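Local coordinates for protein AgaA (Rhizobium radiobacter, PDB 6HLX) that binds the opine agropinic acid as the periplasmic substrate-binding protein of an ABC transporter that imports it into the bacterium, at residues A[321-326]-A[350-355]; A[241-246]-A[372-377]. One frame throughout, in Å; residues are numbered along the deposited sequence.

Going from the N terminus, strand 240-245 comes first, and its partner 372-377 arrives only after a long excursion, so interaction 2 closes a large loop of some 125 residues. Within that loop, segment 321-326 leads into helix 333-347 and back to 350-355, and interaction 1 closes this short beta-alpha-beta crossover; the two contacts nest and do not cross. All four segments belong to one mixed sheet, in which strand 374-379 lies between 240-245 and 322-327, with 351-356 outermost within the chain. Interaction 2 thus ties the sheet's interior beside the agropinic acid pocket, interaction 1 its edge, and the two meet where R325 N reaches D373 OD2.

Interaction 1: residues A[321-326]-A[350-355]; sequences GFEVRL and GIKVKL
F322 and I351 stand side by side on one face of a parallel strand pair, and the isoleucine packs against one face of the aromatic ring: I351 CG1 lies 4.1 Å from the F322 ring centroid, a CH-pi contact. I351 CD1 comes within 3.7 Å of F322 CZ. With CG between the backbone N and the carbonyl carbon (chi1 53°), the phenylalanine swings its ring across to the neighbouring strand. Branched residues suit the same face: V324 sends CG1 against I351 CG2 at 3.6 Å and also meets V353 CG2. Further along, L326 CB rests on V353 CG1, and its CD2 meets L355 CD2, two leucines pointing the same way.

The opposite face carries long polar chains whose aliphatic parts pack and whose ends can meet water. R325 bends at chi3 (72°), which lays its guanidinium with one face over K354 CB. R325 NH1 lies 3.6 Å from K354 CD, and R325 NE forms a salt bridge with D356 OD2, just past segment 350-355. K352 curls back so that NZ donates to G350 O at 3.0 Å, from above the carbonyl plane. G350, at positive phi, ends helix 333-347 in a Schellman motif.

Between the faces runs the parallel ladder, from K352 N to F322 O (2.9 Å) through to L326 N to K354 O (2.8 Å).

This is the strand pair of a beta-alpha-beta unit. Helix 333-347 covers L326 and L355, helix 255-264 receives F322 and I351, and strand 374-379 flanks 322-327 on its other side, where F374 touches V324 and L326.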
loop_
_atom_site.group_PDB
_atom_site.type_symbol
_atom_site.label_atom_id
_atom_site.label_comp_id
_atom_site.label_asym_id
_atom_site.label_seq_id
_atom_site.Cartn_x
_atom_site.Cartn_y
_atom_site.Cartn_z
ATOM N N GLY A 321 28.250 -14.181 -13.829
ATOM C CA GLY A 321 26.968 -14.007 -13.153
ATOM C C GLY A 321 26.970 -14.636 -11.777
ATOM O O GLY A 321 28.026 -14.744 -11.141
ATOM N N PHE A 322 25.786 -15.068 -11.304
ATOM C CA PHE A 322 25.634 -15.684 -9.984
ATOM C C PHE A 322 24.279 -16.364 -9.891
ATOM O O PHE A 322 23.425 -16.151 -10.763
ATOM C CB PHE A 322 25.780 -14.627 -8.847
ATOM C CG PHE A 322 24.878 -13.410 -8.967
ATOM C CD1 PHE A 322 23.580 -13.432 -8.464
ATOM C CD2 PHE A 322 25.333 -12.245 -9.578
ATOM C CE1 PHE A 322 22.741 -12.305 -8.573
ATOM C CE2 PHE A 322 24.498 -11.125 -9.696
ATOM C CZ PHE A 322 23.205 -11.162 -9.197
ATOM N N GLU A 323 24.067 -17.135 -8.811
ATOM C CA GLU A 323 22.785 -17.797 -8.548
ATOM C C GLU A 323 22.029 -16.975 -7.502
ATOM O O GLU A 323 22.637 -16.433 -6.573
ATOM C CB GLU A 323 23.004 -19.225 -8.033
ATOM C CG GLU A 323 23.801 -20.108 -8.985
ATOM C CD GLU A 323 24.027 -21.547 -8.556
ATOM O OE1 GLU A 323 24.373 -22.370 -9.435
ATOM O OE2 GLU A 323 23.866 -21.856 -7.351
ATOM N N VAL A 324 20.691 -16.882 -7.640
ATOM C CA VAL A 324 19.888 -16.100 -6.714
ATOM C C VAL A 324 18.464 -16.646 -6.703
ATOM O O VAL A 324 18.048 -17.280 -7.667
ATOM C CB VAL A 324 19.927 -14.583 -7.105
ATOM C CG1 VAL A 324 19.310 -14.336 -8.477
ATOM C CG2 VAL A 324 19.293 -13.680 -6.046
ATOM N N ARG A 325 17.712 -16.344 -5.650
ATOM C CA ARG A 325 16.314 -16.730 -5.563
ATOM C C ARG A 325 15.447 -15.485 -5.604
ATOM O O ARG A 325 15.754 -14.510 -4.919
ATOM C CB ARG A 325 16.035 -17.508 -4.271
ATOM C CG ARG A 325 16.866 -18.797 -4.132
ATOM C CD ARG A 325 16.244 -19.751 -3.127
ATOM N NE ARG A 325 15.018 -20.366 -3.645
ATOM C CZ ARG A 325 14.971 -21.516 -4.312
ATOM N NH1 ARG A 325 16.084 -22.200 -4.554
ATOM N NH2 ARG A 325 13.809 -21.992 -4.743
ATOM N N LEU A 326 14.364 -15.521 -6.394
ATOM C CA LEU A 326 13.397 -14.415 -6.493
ATOM C C LEU A 326 12.098 -14.812 -5.817
ATOM O O LEU A 326 11.465 -15.803 -6.205
ATOM C CB LEU A 326 13.125 -14.061 -7.959
ATOM C CG LEU A 326 12.050 -12.995 -8.298
ATOM C CD1 LEU A 326 12.406 -11.634 -7.687
ATOM C CD2 LEU A 326 11.916 -12.856 -9.802
ATOM N N GLY A 350 23.604 -14.222 -17.371
ATOM C CA GLY A 350 24.249 -15.188 -16.487
ATOM C C GLY A 350 23.789 -15.186 -15.047
ATOM O O GLY A 350 24.457 -15.761 -14.187
ATOM N N ILE A 351 22.638 -14.563 -14.772
ATOM C CA ILE A 351 22.061 -14.578 -13.430
ATOM C C ILE A 351 21.037 -15.713 -13.458
ATOM O O ILE A 351 20.052 -15.632 -14.198
ATOM C CB ILE A 351 21.433 -13.217 -13.017
ATOM C CG1 ILE A 351 22.517 -12.116 -12.866
ATOM C CG2 ILE A 351 20.626 -13.362 -11.718
ATOM C CD1 ILE A 351 21.992 -10.709 -12.627
ATOM N N LYS A 352 21.317 -16.786 -12.711
ATOM C CA LYS A 352 20.453 -17.968 -12.653
ATOM C C LYS A 352 19.464 -17.795 -11.517
ATOM O O LYS A 352 19.825 -17.932 -10.349
ATOM C CB LYS A 352 21.288 -19.246 -12.506
ATOM C CG LYS A 352 22.156 -19.518 -13.747
ATOM C CD LYS A 352 23.440 -20.296 -13.435
ATOM C CE LYS A 352 24.571 -19.437 -12.895
ATOM N NZ LYS A 352 25.262 -18.653 -13.958
ATOM N N VAL A 353 18.224 -17.436 -11.866
ATOM C CA VAL A 353 17.172 -17.154 -10.891
ATOM C C VAL A 353 16.318 -18.397 -10.642
ATOM O O VAL A 353 15.841 -18.993 -11.603
ATOM C CB VAL A 353 16.274 -15.982 -11.394
ATOM C CG1 VAL A 353 15.099 -15.711 -10.450
ATOM C CG2 VAL A 353 17.083 -14.711 -11.643
ATOM N N LYS A 354 16.107 -18.757 -9.366
ATOM C CA LYS A 354 15.162 -19.807 -8.950
ATOM C C LYS A 354 13.978 -19.063 -8.321
ATOM O O LYS A 354 14.184 -18.072 -7.618
ATOM C CB LYS A 354 15.796 -20.773 -7.956
ATOM C CG LYS A 354 16.926 -21.567 -8.636
ATOM C CD LYS A 354 17.359 -22.807 -7.877
ATOM C CE LYS A 354 18.294 -23.678 -8.697
ATOM N NZ LYS A 354 17.607 -24.313 -9.859
ATOM N N LEU A 355 12.751 -19.493 -8.618
ATOM C CA LEU A 355 11.557 -18.801 -8.130
ATOM C C LEU A 355 10.937 -19.422 -6.894
ATOM O O LEU A 355 10.794 -20.657 -6.815
ATOM C CB LEU A 355 10.474 -18.760 -9.230
ATOM C CG LEU A 355 10.842 -18.112 -10.568
ATOM C CD1 LEU A 355 9.669 -18.155 -11.523
ATOM C CD2 LEU A 355 11.335 -16.678 -10.385
#

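Interaction 2: residues A[241-246]-A[372-377]; sequences MGLQFN and YDFTVM. With G9Z (agropinic acid), chain E; EDO (1,2-ethanediol), chain B.
Y372 O receives N246 ND2 at 3.1 Å, nearly in line with the carbonyl. N246 turns its CG anti to its own backbone N (chi1 -176°), which carries the amide to segment 372-377; N246 OD1 accepts from K248 N, so both ends are engaged. D373 takes N246 N on its carbonyl, while its OD1 holds a 1,2-ethanediol, probably from the crystallisation liquor, and OD2 accepts from R325 N. F374 faces F245 in a non-hydrogen-bonded pair: the rings are near parallel (17°) but slid so far that they barely overlap, meeting at CE2 of F245 and CD2 of F374, with L243 CD2 beside the latter. Such bulky apolar groups suit a buried sheet face. T375 exchanges backbone bonds with Q244 and sets CG2 against Q244 CB at 3.8 Å, its hydroxyl turned to L327 O and R363. V376 CG1 meets M241 CE at 3.6 Å. M377 pairs with G242, where the missing side chain leaves room for M377 CE, 3.9 Å from G242 CA; the slender M377 side chain crosses that of Q244 at about a right angle.

Q244 OE1 accepts from agropinic acid OAS at 2.6 Å. With NE2 held by the carbonyls of T402 and N404, the amide's orientation is fixed and its oxygen presented to a ligand hydroxyl.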
loop_
_atom_site.group_PDB
_atom_site.type_symbol
_atom_site.label_atom_id
_atom_site.label_comp_id
_atom_site.label_asym_id
_atom_site.label_seq_id
_atom_site.Cartn_x
_atom_site.Cartn_y
_atom_site.Cartn_z
ATOM N N MET A 241 5.212 -1.917 -11.046
ATOM C CA MET A 241 5.877 -3.216 -10.871
ATOM C C MET A 241 7.373 -2.960 -10.897
ATOM O O MET A 241 7.860 -2.210 -11.743
ATOM C CB MET A 241 5.528 -4.227 -11.989
ATOM C CG MET A 241 4.051 -4.622 -12.026
ATOM S SD MET A 241 3.451 -5.369 -10.505
ATOM C CE MET A 241 4.378 -6.875 -10.491
ATOM N N GLY A 242 8.108 -3.634 -10.027
ATOM C CA GLY A 242 9.561 -3.474 -9.975
ATOM C C GLY A 242 10.193 -4.507 -9.074
ATOM O O GLY A 242 9.653 -5.607 -8.920
ATOM N N LEU A 243 11.355 -4.173 -8.491
ATOM C CA LEU A 243 12.046 -5.099 -7.599
ATOM C C LEU A 243 12.562 -4.382 -6.369
ATOM O O LEU A 243 13.075 -3.264 -6.478
ATOM C CB LEU A 243 13.263 -5.724 -8.329
ATOM C CG LEU A 243 12.972 -6.713 -9.471
ATOM C CD1 LEU A 243 14.222 -6.942 -10.305
ATOM C CD2 LEU A 243 12.475 -8.079 -8.913
ATOM N N GLN A 244 12.501 -5.078 -5.235
ATOM C CA GLN A 244 13.111 -4.699 -3.959
ATOM C C GLN A 244 14.234 -5.704 -3.770
ATOM O O GLN A 244 14.042 -6.899 -4.034
ATOM C CB GLN A 244 12.111 -4.822 -2.794
ATOM C CG GLN A 244 11.072 -3.725 -2.816
ATOM C CD GLN A 244 9.852 -4.100 -2.037
ATOM O OE1 GLN A 244 8.824 -4.423 -2.632
ATOM N NE2 GLN A 244 9.938 -4.102 -0.698
ATOM N N PHE A 245 15.396 -5.228 -3.329
ATOM C CA PHE A 245 16.588 -6.067 -3.141
ATOM C C PHE A 245 17.004 -6.133 -1.679
ATOM O O PHE A 245 17.100 -5.084 -1.020
ATOM C CB PHE A 245 17.776 -5.465 -3.934
ATOM C CG PHE A 245 17.550 -5.323 -5.423
ATOM C CD1 PHE A 245 16.995 -4.167 -5.951
ATOM C CD2 PHE A 245 17.897 -6.343 -6.298
ATOM C CE1 PHE A 245 16.802 -4.029 -7.331
ATOM C CE2 PHE A 245 17.689 -6.208 -7.673
ATOM C CZ PHE A 245 17.105 -5.067 -8.175
ATOM N N ASN A 246 17.354 -7.332 -1.193
ATOM C CA ASN A 246 17.920 -7.426 0.145
ATOM C C ASN A 246 19.410 -7.120 -0.035
ATOM O O ASN A 246 20.158 -7.935 -0.615
ATOM C CB ASN A 246 17.730 -8.815 0.737
ATOM C CG ASN A 246 18.204 -8.920 2.151
ATOM O OD1 ASN A 246 19.113 -8.203 2.576
ATOM N ND2 ASN A 246 17.585 -9.814 2.922
ATOM N N TYR A 372 14.501 -13.039 2.050
ATOM C CA TYR A 372 14.577 -13.169 0.599
ATOM C C TYR A 372 15.862 -12.524 0.095
ATOM O O TYR A 372 16.466 -11.753 0.840
ATOM C CB TYR A 372 13.342 -12.498 -0.059
ATOM C CG TYR A 372 13.187 -11.001 0.152
ATOM C CD1 TYR A 372 13.798 -10.089 -0.708
ATOM C CD2 TYR A 372 12.326 -10.494 1.129
ATOM C CE1 TYR A 372 13.585 -8.717 -0.586
ATOM C CE2 TYR A 372 12.141 -9.115 1.290
ATOM C CZ TYR A 372 12.764 -8.230 0.421
ATOM O OH TYR A 372 12.529 -6.874 0.502
ATOM N N ASP A 373 16.248 -12.805 -1.176
ATOM C CA ASP A 373 17.415 -12.203 -1.861
ATOM C C ASP A 373 16.871 -10.952 -2.596
ATOM O O ASP A 373 17.385 -9.850 -2.427
ATOM C CB ASP A 373 18.015 -13.197 -2.869
ATOM C CG ASP A 373 18.588 -14.471 -2.254
ATOM O OD1 ASP A 373 18.908 -14.455 -1.052
ATOM O OD2 ASP A 373 18.694 -15.488 -2.981
ATOM N N PHE A 374 15.797 -11.138 -3.378
ATOM C CA PHE A 374 15.046 -10.042 -4.008
ATOM C C PHE A 374 13.621 -10.456 -4.220
ATOM O O PHE A 374 13.315 -11.646 -4.150
ATOM C CB PHE A 374 15.702 -9.441 -5.270
ATOM C CG PHE A 374 15.799 -10.217 -6.565
ATOM C CD1 PHE A 374 16.052 -11.593 -6.560
ATOM C CD2 PHE A 374 15.815 -9.547 -7.792
ATOM C CE1 PHE A 374 16.264 -12.286 -7.759
ATOM C CE2 PHE A 374 16.026 -10.242 -8.991
ATOM C CZ PHE A 374 16.249 -11.607 -8.963
ATOM N N THR A 375 12.716 -9.473 -4.348
ATOM C CA THR A 375 11.279 -9.782 -4.464
ATOM C C THR A 375 10.607 -8.909 -5.484
ATOM O O THR A 375 11.019 -7.758 -5.670
ATOM C CB THR A 375 10.564 -9.708 -3.086
ATOM O OG1 THR A 375 9.197 -10.149 -3.206
ATOM C CG2 THR A 375 10.549 -8.278 -2.468
ATOM N N VAL A 376 9.629 -9.489 -6.196
ATOM C CA VAL A 376 8.788 -8.729 -7.126
ATOM C C VAL A 376 8.014 -7.705 -6.263
ATOM O O VAL A 376 7.395 -8.054 -5.246
ATOM C CB VAL A 376 7.834 -9.651 -7.918
ATOM C CG1 VAL A 376 6.781 -8.847 -8.682
ATOM C CG2 VAL A 376 8.637 -10.541 -8.876
ATOM N N MET A 377 8.041 -6.444 -6.695
ATOM C CA MET A 377 7.384 -5.348 -5.985
ATOM C C MET A 377 6.209 -4.897 -6.845
ATOM O O MET A 377 6.418 -4.480 -7.976
ATOM C CB MET A 377 8.411 -4.176 -5.826
ATOM C CG MET A 377 7.795 -2.857 -5.327
ATOM S SD MET A 377 9.034 -1.556 -5.079
ATOM C CE MET A 377 9.608 -1.245 -6.822
HETATM O OAM G9Z E . -1.630 -6.952 -1.381
HETATM C CAB G9Z E . -1.150 -7.231 -2.489
HETATM C CAC G9Z E . -1.484 -8.407 -3.190
HETATM C CB G9Z E . -0.683 -8.353 -4.528
HETATM C CA G9Z E . 0.236 -7.151 -4.390
HETATM C C G9Z E . 0.123 -6.283 -5.523
HETATM O O G9Z E . -0.798 -5.422 -5.539
HETATM N N G9Z E . -0.173 -6.526 -3.090
HETATM C CAG G9Z E . 0.363 -5.208 -2.576
HETATM C CAH G9Z E . 1.734 -5.407 -1.928
HETATM O OAP G9Z E . 2.617 -5.847 -2.959
HETATM C CAI G9Z E . 2.279 -4.125 -1.290
HETATM O OAQ G9Z E . 1.207 -3.463 -0.572
HETATM C CAJ G9Z E . 3.410 -4.431 -0.252
HETATM O OAR G9Z E . 3.883 -3.198 0.321
HETATM C CAK G9Z E . 4.602 -5.278 -0.762
HETATM O OAT G9Z E . 5.398 -5.710 0.359
HETATM C CAL G9Z E . 5.448 -4.542 -1.811
HETATM O OAS G9Z E . 6.456 -5.430 -2.342
HETATM O OXT G9Z E . 0.936 -6.446 -6.473
HETATM C C1 EDO B . 20.960 -12.524 3.029
HETATM O O1 EDO B . 22.046 -13.186 2.411
HETATM C C2 EDO B . 19.993 -12.014 1.933
HETATM O O2 EDO B . 19.387 -13.102 1.256
#